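Local atomic coordinates of endoglucanase (Ruminococcus champanellensis, PDB entry 6WQV), a protein that probably hydrolyses internal beta-1,4 linkages of cellulose and related plant polysaccharides as a broad-specificity family 5 endoglucanase. Residues 29-34 / 51-56; 160-165 / 209-214; 238-243 / 282-287. All blocks are in the same frame, centred on the assembly; numbering follows the deposited sequence.

Contact 1 of 3, residues 29-34 / 51-56. With BGC (beta-D-glucopyranose), chain E; BGC (beta-D-glucopyranose), chain B.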
loop_
_atom_site.group_PDB
_atom_site.type_symbol
_atom_site.label_atom_id
_atom_site.label_comp_id
_atom_site.label_asym_id
_atom_site.label_seq_id
_atom_site.Cartn_x
_atom_site.Cartn_y
_atom_site.Cartn_z
ATOM N N LEU A 29 6.155 3.895 -4.350
ATOM C CA LEU A 29 6.184 4.801 -5.506
ATOM C C LEU A 29 4.909 5.651 -5.503
ATOM O O LEU A 29 3.974 5.448 -6.287
ATOM C CB LEU A 29 6.293 3.979 -6.782
ATOM C CG LEU A 29 6.460 4.727 -8.106
ATOM C CD1 LEU A 29 7.834 5.369 -8.220
ATOM C CD2 LEU A 29 6.212 3.821 -9.292
ATOM N N GLY A 30 4.875 6.611 -4.587
ATOM C CA GLY A 30 3.648 7.345 -4.337
ATOM C C GLY A 30 3.372 8.470 -5.318
ATOM O O GLY A 30 4.270 9.054 -5.933
ATOM N N ASN A 31 2.078 8.803 -5.445
ATOM C CA ASN A 31 1.587 9.894 -6.298
ATOM C C ASN A 31 2.019 9.744 -7.765
ATOM O O ASN A 31 2.250 10.735 -8.468
ATOM C CB ASN A 31 1.987 11.272 -5.752
ATOM C CG ASN A 31 1.090 11.755 -4.634
ATOM O OD1 ASN A 31 0.259 11.001 -4.127
ATOM N ND2 ASN A 31 1.247 13.013 -4.249
ATOM N N THR A 32 2.073 8.495 -8.234
ATOM C CA THR A 32 2.601 8.142 -9.545
ATOM C C THR A 32 1.526 7.385 -10.304
ATOM O O THR A 32 0.628 8.012 -10.884
ATOM C CB THR A 32 3.940 7.418 -9.347
ATOM O OG1 THR A 32 4.816 8.246 -8.556
ATOM C CG2 THR A 32 4.625 7.124 -10.651
ATOM N N LEU A 33 1.577 6.047 -10.366
ATOM C CA LEU A 33 0.523 5.301 -11.061
ATOM C C LEU A 33 -0.805 5.356 -10.316
ATOM O O LEU A 33 -1.835 4.966 -10.886
ATOM C CB LEU A 33 0.961 3.858 -11.297
ATOM C CG LEU A 33 2.280 3.695 -12.069
ATOM C CD1 LEU A 33 2.591 2.204 -12.263
ATOM C CD2 LEU A 33 2.258 4.450 -13.396
ATOM N N ASP A 34 -0.794 5.850 -9.071
ATOM C CA ASP A 34 -1.991 6.090 -8.273
ATOM C C ASP A 34 -2.641 7.446 -8.544
ATOM O O ASP A 34 -3.758 7.681 -8.065
ATOM C CB ASP A 34 -1.686 5.962 -6.768
ATOM C CG ASP A 34 -0.391 6.677 -6.330
ATOM O OD1 ASP A 34 0.652 6.516 -7.002
ATOM O OD2 ASP A 34 -0.423 7.362 -5.285
ATOM N N THR A 51 2.260 11.445 -14.584
ATOM C CA THR A 51 2.884 12.733 -14.307
ATOM C C THR A 51 1.894 13.769 -13.782
ATOM O O THR A 51 2.241 14.950 -13.679
ATOM C CB THR A 51 3.585 13.264 -15.563
ATOM O OG1 THR A 51 2.629 13.517 -16.605
ATOM C CG2 THR A 51 4.616 12.264 -16.071
ATOM N N ALA A 52 0.685 13.351 -13.414
ATOM C CA ALA A 52 -0.351 14.310 -13.067
ATOM C C ALA A 52 -0.123 14.969 -11.712
ATOM O O ALA A 52 -0.623 16.079 -11.492
ATOM C CB ALA A 52 -1.717 13.626 -13.094
ATOM N N TRP A 53 0.607 14.328 -10.812
ATOM C CA TRP A 53 0.733 14.784 -9.434
ATOM C C TRP A 53 2.192 15.018 -9.040
ATOM O O TRP A 53 2.642 14.598 -7.970
ATOM C CB TRP A 53 0.093 13.791 -8.463
ATOM C CG TRP A 53 -1.411 13.747 -8.429
ATOM C CD1 TRP A 53 -2.288 14.533 -9.117
ATOM C CD2 TRP A 53 -2.204 12.851 -7.641
ATOM N NE1 TRP A 53 -3.580 14.176 -8.807
ATOM C CE2 TRP A 53 -3.555 13.149 -7.901
ATOM C CE3 TRP A 53 -1.901 11.827 -6.737
ATOM C CZ2 TRP A 53 -4.605 12.455 -7.290
ATOM C CZ3 TRP A 53 -2.942 11.136 -6.134
ATOM C CH2 TRP A 53 -4.279 11.459 -6.412
ATOM N N GLY A 54 2.957 15.672 -9.904
ATOM C CA GLY A 54 4.268 16.169 -9.518
ATOM C C GLY A 54 5.394 15.167 -9.571
ATOM O O GLY A 54 6.460 15.420 -8.994
ATOM N N CYS A 55 5.201 14.043 -10.243
ATOM C CA CYS A 55 6.269 13.082 -10.392
ATOM C C CYS A 55 6.673 12.956 -11.853
ATOM O O CYS A 55 5.828 13.096 -12.746
ATOM C CB CYS A 55 5.814 11.722 -9.859
ATOM S SG CYS A 55 5.556 11.743 -8.066
ATOM N N PRO A 56 7.956 12.746 -12.121
ATOM C CA PRO A 56 8.397 12.468 -13.489
ATOM C C PRO A 56 8.055 11.035 -13.865
ATOM O O PRO A 56 7.662 10.220 -13.034
ATOM C CB PRO A 56 9.915 12.665 -13.403
ATOM C CG PRO A 56 10.245 12.255 -12.001
ATOM C CD PRO A 56 9.073 12.704 -11.155
HETATM C C2 BGC E . -0.512 11.934 -0.815
HETATM C C3 BGC E . -1.063 13.256 -1.240
HETATM C C4 BGC E . -2.195 13.118 -2.225
HETATM C C5 BGC E . -3.284 12.215 -1.688
HETATM C C6 BGC E . -4.379 11.884 -2.651
HETATM C C1 BGC E . -1.605 11.024 -0.268
HETATM O O2 BGC E . 0.512 12.111 0.194
HETATM O O3 BGC E . 0.026 14.045 -1.840
HETATM O O4 BGC E . -2.838 14.430 -2.437
HETATM O O5 BGC E . -2.686 10.910 -1.288
HETATM O O6 BGC E . -5.433 11.199 -1.966
HETATM C C2 BGC B . -4.018 15.806 -3.963
HETATM C C3 BGC B . -4.042 16.362 -5.335
HETATM C C4 BGC B . -2.693 16.930 -5.753
HETATM C C5 BGC B . -1.598 15.875 -5.564
HETATM C C6 BGC B . -0.226 16.455 -5.875
HETATM C C1 BGC B . -2.913 14.782 -3.773
HETATM O O2 BGC B . -5.258 15.154 -3.655
HETATM O O3 BGC B . -5.028 17.425 -5.384
HETATM O O4 BGC B . -2.740 17.312 -7.121
HETATM O O5 BGC B . -1.579 15.382 -4.185
HETATM O O6 BGC B . 0.119 17.359 -4.872
HETATM O O HOH W 1 2.595 12.273 -10.689
HETATM O O HOH W 2 3.575 14.538 -5.300
#
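The indole of W53 presents one face to sugar and meets the amide of N31 near its six-membered ring. On that face lies the beta-glucopyranose of chain B, its C5 3.6 Å above the ring plane and displaced toward the rim, with O4 close to CD1: a sugar-on-tryptophan CH-pi platform of the kind common in cellulases. N31 comes across at about a right angle, amide and indole planes 72° apart, and its OD1 stands 3.5 Å from CE3 of W53. With CG beside its backbone N (chi1 -81°), N31 sends ND2 on to O3 of the chain E glucose, a nearly straight bond of 2.9 Å (164°). The same ND2 also gives to a water that donates to W53 O, so the amide's rotation is fixed from two directions.

A second water bridges the two backbones: it donates to N31 O at 2.7 Å and accepts from the N-H groups of W53 and C55. The turn that holds N31 in place is organised by D34, whose OD2 takes N31 N through its syn lone pair while OD1 is approached by T32 N from above the carboxylate plane. Deeper in, C55 SG lies 3.6 Å from T32 OG1, a hydroxyl that donates to G30 O and is bound by R338.

In the barrel, 29-34 leaves the C-terminal end of strand 26-29, whereas the loop 51-56 follows helix 46-50; W321 of strand 318-322 packs on N31 and D34, while L33 reaches helix 94-108.

Contact 2 of 3, residues 160-165 / 209-214. Unlike the reference sequence in segment 160-165: Q164 (reference Glu). With GLC (alpha-D-glucopyranose), chain C.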
loop_
_atom_site.group_PDB
_atom_site.type_symbol
_atom_site.label_atom_id
_atom_site.label_comp_id
_atom_site.label_asym_id
_atom_site.label_seq_id
_atom_site.Cartn_x
_atom_site.Cartn_y
_atom_site.Cartn_z
ATOM N N GLU A 160 -2.194 -6.840 -3.519
ATOM C CA GLU A 160 -2.959 -6.211 -2.442
ATOM C C GLU A 160 -4.311 -5.775 -2.999
ATOM O O GLU A 160 -4.376 -4.955 -3.920
ATOM C CB GLU A 160 -2.213 -5.002 -1.855
ATOM C CG GLU A 160 -3.059 -4.290 -0.822
ATOM C CD GLU A 160 -2.328 -3.220 -0.072
ATOM O OE1 GLU A 160 -1.621 -2.426 -0.719
ATOM O OE2 GLU A 160 -2.473 -3.178 1.168
ATOM N N GLY A 161 -5.400 -6.315 -2.428
ATOM C CA GLY A 161 -6.692 -6.252 -3.106
ATOM C C GLY A 161 -7.353 -4.886 -3.136
ATOM O O GLY A 161 -8.108 -4.584 -4.067
ATOM N N MET A 162 -7.115 -4.063 -2.112
ATOM C CA MET A 162 -7.681 -2.728 -2.005
ATOM C C MET A 162 -6.715 -1.903 -1.169
ATOM O O MET A 162 -5.817 -2.444 -0.517
ATOM C CB MET A 162 -9.038 -2.727 -1.295
ATOM C CG MET A 162 -10.127 -3.491 -2.005
ATOM S SD MET A 162 -11.664 -3.437 -1.089
ATOM C CE MET A 162 -11.341 -4.628 0.200
ATOM N N ASN A 163 -6.924 -0.589 -1.158
ATOM C CA ASN A 163 -6.055 0.308 -0.404
ATOM C C ASN A 163 -6.683 0.752 0.910
ATOM O O ASN A 163 -6.320 0.240 1.973
ATOM C CB ASN A 163 -5.676 1.514 -1.256
ATOM C CG ASN A 163 -4.764 2.479 -0.535
ATOM O OD1 ASN A 163 -3.787 2.067 0.086
ATOM N ND2 ASN A 163 -5.097 3.764 -0.598
ATOM N N GLN A 164 -7.603 1.710 0.846
ATOM C CA GLN A 164 -8.247 2.278 2.032
ATOM C C GLN A 164 -9.753 2.353 1.824
ATOM O O GLN A 164 -10.337 3.439 1.808
ATOM C CB GLN A 164 -7.687 3.664 2.340
ATOM C CG GLN A 164 -6.320 3.645 2.939
ATOM C CD GLN A 164 -5.923 4.991 3.483
ATOM O OE1 GLN A 164 -6.022 6.009 2.795
ATOM N NE2 GLN A 164 -5.498 5.016 4.744
ATOM N N PRO A 165 -10.414 1.207 1.657
ATOM C CA PRO A 165 -11.872 1.230 1.471
ATOM C C PRO A 165 -12.555 1.889 2.660
ATOM O O PRO A 165 -12.235 1.607 3.818
ATOM C CB PRO A 165 -12.232 -0.255 1.357
ATOM C CG PRO A 165 -11.147 -0.959 2.132
ATOM C CD PRO A 165 -9.893 -0.157 1.828
ATOM N N MET A 209 -2.354 -9.455 0.148
ATOM C CA MET A 209 -2.544 -8.482 1.217
ATOM C C MET A 209 -3.957 -7.914 1.148
ATOM O O MET A 209 -4.495 -7.688 0.057
ATOM C CB MET A 209 -1.514 -7.342 1.113
ATOM C CG MET A 209 -0.108 -7.705 1.595
ATOM S SD MET A 209 1.145 -6.477 1.149
ATOM C CE MET A 209 0.300 -5.044 1.743
ATOM N N VAL A 210 -4.559 -7.709 2.316
ATOM C CA VAL A 210 -5.898 -7.131 2.430
ATOM C C VAL A 210 -5.917 -6.081 3.533
ATOM O O VAL A 210 -5.304 -6.276 4.596
ATOM C CB VAL A 210 -6.975 -8.195 2.705
ATOM C CG1 VAL A 210 -7.211 -9.068 1.480
ATOM C CG2 VAL A 210 -6.607 -9.051 3.926
ATOM N N PRO A 211 -6.632 -4.971 3.330
ATOM C CA PRO A 211 -6.742 -3.965 4.395
ATOM C C PRO A 211 -7.959 -4.155 5.276
ATOM O O PRO A 211 -8.950 -4.754 4.851
ATOM C CB PRO A 211 -6.885 -2.658 3.610
ATOM C CG PRO A 211 -7.728 -3.101 2.423
ATOM C CD PRO A 211 -7.267 -4.515 2.084
ATOM N N THR A 212 -7.897 -3.626 6.494
ATOM C CA THR A 212 -9.091 -3.342 7.263
ATOM C C THR A 212 -9.776 -2.111 6.675
ATOM O O THR A 212 -9.291 -1.487 5.720
ATOM C CB THR A 212 -8.684 -3.027 8.692
ATOM O OG1 THR A 212 -7.727 -1.963 8.630
ATOM C CG2 THR A 212 -8.048 -4.233 9.381
ATOM N N TYR A 213 -10.916 -1.743 7.262
ATOM C CA TYR A 213 -11.558 -0.469 6.966
ATOM C C TYR A 213 -10.520 0.654 7.040
ATOM O O TYR A 213 -9.848 0.817 8.060
ATOM C CB TYR A 213 -12.712 -0.206 7.959
ATOM C CG TYR A 213 -13.392 1.118 7.683
ATOM C CD1 TYR A 213 -12.815 2.303 8.108
ATOM C CD2 TYR A 213 -14.568 1.194 6.946
ATOM C CE1 TYR A 213 -13.385 3.523 7.820
ATOM C CE2 TYR A 213 -15.150 2.416 6.654
ATOM C CZ TYR A 213 -14.552 3.576 7.089
ATOM O OH TYR A 213 -15.128 4.792 6.803
ATOM N N ALA A 214 -10.385 1.414 5.952
ATOM C CA ALA A 214 -9.440 2.536 5.820
ATOM C C ALA A 214 -7.992 2.144 6.121
ATOM O O ALA A 214 -7.150 3.022 6.366
ATOM C CB ALA A 214 -9.856 3.755 6.650
HETATM C C1 GLC C . -3.144 6.974 2.546
HETATM C C2 GLC C . -3.114 6.867 1.033
HETATM C C3 GLC C . -2.126 7.638 0.269
HETATM C C4 GLC C . -2.029 9.051 0.796
HETATM C C5 GLC C . -1.579 8.946 2.234
HETATM C C6 GLC C . -1.209 10.270 2.881
HETATM O O1 GLC C . -2.404 6.065 3.249
HETATM O O2 GLC C . -3.073 5.443 0.712
HETATM O O3 GLC C . -2.583 7.653 -1.134
HETATM O O4 GLC C . -1.110 9.791 -0.013
HETATM O O5 GLC C . -2.674 8.343 3.032
HETATM O O6 GLC C . -2.281 11.105 2.959
#
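P165 O receives the N-H of A214 at 2.8 Å, tilted 23° from the carbonyl plane, and the same oxygen lies over a face of the Y213 ring, 3.9 Å above its plane and toward the rim. A214 N thus holds the carbonyl, and the face of Y213 packs beside it. Next to this bond Q164 reaches across: its CG sits beside the backbone N (chi1 -75°), and the extended chain carries its amide to A214, where NE2 makes a weak bond of 3.1 Å to O while OE1 faces C1 of the bound glucose. N163 also reaches the sugar, its ND2 giving a nearly straight bond of 2.9 Å to O2, and its OD1 is held by R75. The N163-Q164-P165 run matches the Asn-Glu-Pro signature of family 5, with Q164 in the place of the reference glutamate.

Behind the pocket, apolar packing centres on P211. Its ring is the wedge: CG meets CD of P165 at 3.7 Å and also packs on CB of M162. The buried carbonyl of M162 finds no polar partner and rests on that proline ring. Further back, G161 N bonds to M209 O at 3.0 Å, and the bend at chi3 of M209 brings its CE to 3.4 Å from OE2 of E160, whose other oxygen is paired with R75.

Strands 157-160 and 208-211 are parallel neighbours in the barrel wall; helix 179-197 covers M162, V210 and Y213 from outside, while strand 236-241 flanks the strand of M209 and touches N163 and Q164.

Contact 3 of 3, residues 238-243 / 282-287. With GLC (alpha-D-glucopyranose), chain C.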
loop_
_atom_site.group_PDB
_atom_site.type_symbol
_atom_site.label_atom_id
_atom_site.label_comp_id
_atom_site.label_asym_id
_atom_site.label_seq_id
_atom_site.Cartn_x
_atom_site.Cartn_y
_atom_site.Cartn_z
ATOM N N VAL A 238 -2.402 -8.784 6.468
ATOM C CA VAL A 238 -3.186 -7.566 6.655
ATOM C C VAL A 238 -2.286 -6.351 6.470
ATOM O O VAL A 238 -1.150 -6.318 6.970
ATOM C CB VAL A 238 -3.861 -7.552 8.038
ATOM C CG1 VAL A 238 -4.529 -6.201 8.290
ATOM C CG2 VAL A 238 -4.878 -8.691 8.139
ATOM N N ASP A 239 -2.794 -5.342 5.768
ATOM C CA ASP A 239 -2.091 -4.077 5.584
ATOM C C ASP A 239 -2.727 -3.012 6.471
ATOM O O ASP A 239 -3.920 -2.710 6.339
ATOM C CB ASP A 239 -2.106 -3.606 4.128
ATOM C CG ASP A 239 -1.240 -2.356 3.896
ATOM O OD1 ASP A 239 -0.745 -1.759 4.877
ATOM O OD2 ASP A 239 -1.059 -1.966 2.725
ATOM N N ILE A 240 -1.925 -2.447 7.366
ATOM C CA ILE A 240 -2.300 -1.306 8.181
ATOM C C ILE A 240 -1.424 -0.132 7.758
ATOM O O ILE A 240 -0.196 -0.269 7.684
ATOM C CB ILE A 240 -2.097 -1.607 9.674
ATOM C CG1 ILE A 240 -3.007 -2.755 10.145
ATOM C CG2 ILE A 240 -2.299 -0.341 10.493
ATOM C CD1 ILE A 240 -4.500 -2.535 9.947
ATOM N N HIS A 241 -2.039 1.015 7.479
ATOM C CA HIS A 241 -1.288 2.260 7.335
ATOM C C HIS A 241 -1.267 2.941 8.700
ATOM O O HIS A 241 -2.291 3.009 9.393
ATOM C CB HIS A 241 -1.931 3.191 6.304
ATOM C CG HIS A 241 -2.133 2.568 4.954
ATOM N ND1 HIS A 241 -2.661 3.269 3.889
ATOM C CD2 HIS A 241 -1.912 1.313 4.503
ATOM C CE1 HIS A 241 -2.756 2.468 2.842
ATOM N NE2 HIS A 241 -2.306 1.277 3.186
ATOM N N SER A 242 -0.093 3.429 9.112
ATOM C CA SER A 242 0.036 3.991 10.457
ATOM C C SER A 242 0.963 5.206 10.447
ATOM O O SER A 242 2.152 5.119 10.765
ATOM C CB SER A 242 0.466 2.924 11.474
ATOM O OG SER A 242 0.317 3.382 12.806
ATOM N N TYR A 243 0.393 6.357 10.099
ATOM C CA TYR A 243 1.112 7.629 10.123
ATOM C C TYR A 243 0.989 8.181 11.536
ATOM O O TYR A 243 0.147 9.032 11.836
ATOM C CB TYR A 243 0.517 8.589 9.107
ATOM C CG TYR A 243 0.715 8.222 7.664
ATOM C CD1 TYR A 243 -0.112 7.306 7.034
ATOM C CD2 TYR A 243 1.699 8.836 6.907
ATOM C CE1 TYR A 243 0.049 6.994 5.691
ATOM C CE2 TYR A 243 1.867 8.533 5.569
ATOM C CZ TYR A 243 1.052 7.606 4.968
ATOM O OH TYR A 243 1.228 7.313 3.638
ATOM N N ILE A 282 -2.092 -13.714 12.747
ATOM C CA ILE A 282 -2.460 -13.085 11.483
ATOM C C ILE A 282 -1.297 -12.198 11.062
ATOM O O ILE A 282 -1.035 -11.169 11.705
ATOM C CB ILE A 282 -3.754 -12.272 11.595
ATOM C CG1 ILE A 282 -4.927 -13.142 12.025
ATOM C CG2 ILE A 282 -4.073 -11.626 10.249
ATOM C CD1 ILE A 282 -6.219 -12.363 12.150
ATOM N N PRO A 283 -0.576 -12.532 9.996
ATOM C CA PRO A 283 0.526 -11.668 9.568
ATOM C C PRO A 283 0.038 -10.266 9.237
ATOM O O PRO A 283 -1.066 -10.069 8.722
ATOM C CB PRO A 283 1.072 -12.376 8.322
ATOM C CG PRO A 283 0.641 -13.783 8.463
ATOM C CD PRO A 283 -0.681 -13.751 9.177
ATOM N N VAL A 284 0.883 -9.281 9.529
ATOM C CA VAL A 284 0.538 -7.883 9.310
ATOM C C VAL A 284 1.776 -7.110 8.876
ATOM O O VAL A 284 2.899 -7.390 9.315
ATOM C CB VAL A 284 -0.125 -7.248 10.564
ATOM C CG1 VAL A 284 0.827 -7.306 11.762
ATOM C CG2 VAL A 284 -0.587 -5.829 10.276
ATOM N N ILE A 285 1.561 -6.134 8.002
ATOM C CA ILE A 285 2.607 -5.257 7.493
ATOM C C ILE A 285 2.090 -3.829 7.578
ATOM O O ILE A 285 0.888 -3.582 7.442
ATOM C CB ILE A 285 2.994 -5.624 6.042
ATOM C CG1 ILE A 285 4.237 -4.858 5.596
ATOM C CG2 ILE A 285 1.819 -5.359 5.085
ATOM C CD1 ILE A 285 4.874 -5.418 4.340
ATOM N N ILE A 286 2.994 -2.885 7.840
ATOM C CA ILE A 286 2.664 -1.458 7.765
ATOM C C ILE A 286 3.003 -1.027 6.342
ATOM O O ILE A 286 4.147 -0.705 6.009
ATOM C CB ILE A 286 3.367 -0.635 8.845
ATOM C CG1 ILE A 286 2.809 -1.020 10.218
ATOM C CG2 ILE A 286 3.176 0.862 8.580
ATOM C CD1 ILE A 286 3.631 -0.554 11.390
ATOM N N GLY A 287 1.985 -1.053 5.472
ATOM C CA GLY A 287 2.197 -0.816 4.056
ATOM C C GLY A 287 2.391 0.630 3.688
ATOM O O GLY A 287 2.868 0.909 2.580
HETATM C C1 GLC C . -3.144 6.974 2.546
HETATM C C2 GLC C . -3.114 6.867 1.033
HETATM C C3 GLC C . -2.126 7.638 0.269
HETATM C C4 GLC C . -2.029 9.051 0.796
HETATM C C5 GLC C . -1.579 8.946 2.234
HETATM C C6 GLC C . -1.209 10.270 2.881
HETATM O O1 GLC C . -2.404 6.065 3.249
HETATM O O2 GLC C . -3.073 5.443 0.712
HETATM O O3 GLC C . -2.583 7.653 -1.134
HETATM O O4 GLC C . -1.110 9.791 -0.013
HETATM O O5 GLC C . -2.674 8.343 3.032
HETATM O O6 GLC C . -2.281 11.105 2.959
#
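D239 and G287 meet near the C-terminal end of strand 238-241. The carboxylate of D239 extends with CG anti to its N (chi1 -174°), and OD1 takes G287 N at 2.9 Å from above the carboxylate plane; that N-H is shared, weakly, with I240 O. CG of D239 also lies at the edge of the H241 ring, in its plane. V238, I240 and V284 occupy the other face of the sheet, where CG2 of V284 meets CG1 of I240 at 3.9 Å and also touches V238 O. I282, from the preceding loop, brings its CG2 to 3.7 Å from CG2 of V238, the two side chains running at a slant. Backbone hydrogen bonds of the parallel pair set this register, among them I285 N to V238 O and I240 N to I285 O, the latter 3.0 Å long. Toward the pocket, ND1 of H241 shares a 2.9 Å hydrogen bond with O1 of the glucose, and OH of Y243, hydrogen-bonded to Q288, lies 3.5 Å from C5 of the glucose.

The strand segments are 38° apart, as befits a twisted barrel wall; helix 263-278 packs on V284 and I286, whereas helix 16-22 touches P283 and I285.

In the fold
All three contacts belong to one parallel eight-stranded (beta/alpha)8 barrel, and each is largely buried and touches sugar, illustrating how a TIM barrel places its binding residues at the C-terminal ends of its strands. Contacts 2 and 3 lie about 10 Å apart, centre to centre, and share the wall: V210 O probably bonds to D239 N, and N163 packs on H241 beside a single glucose. Contact 1, its centre about 20 Å from that of contact 2 and about 23 Å from that of contact 3, joins loops rather than strands; water bridges and the packing of N31 on W53 connect them, whereas backbone bonds and aliphatic packing dominate deeper in the wall.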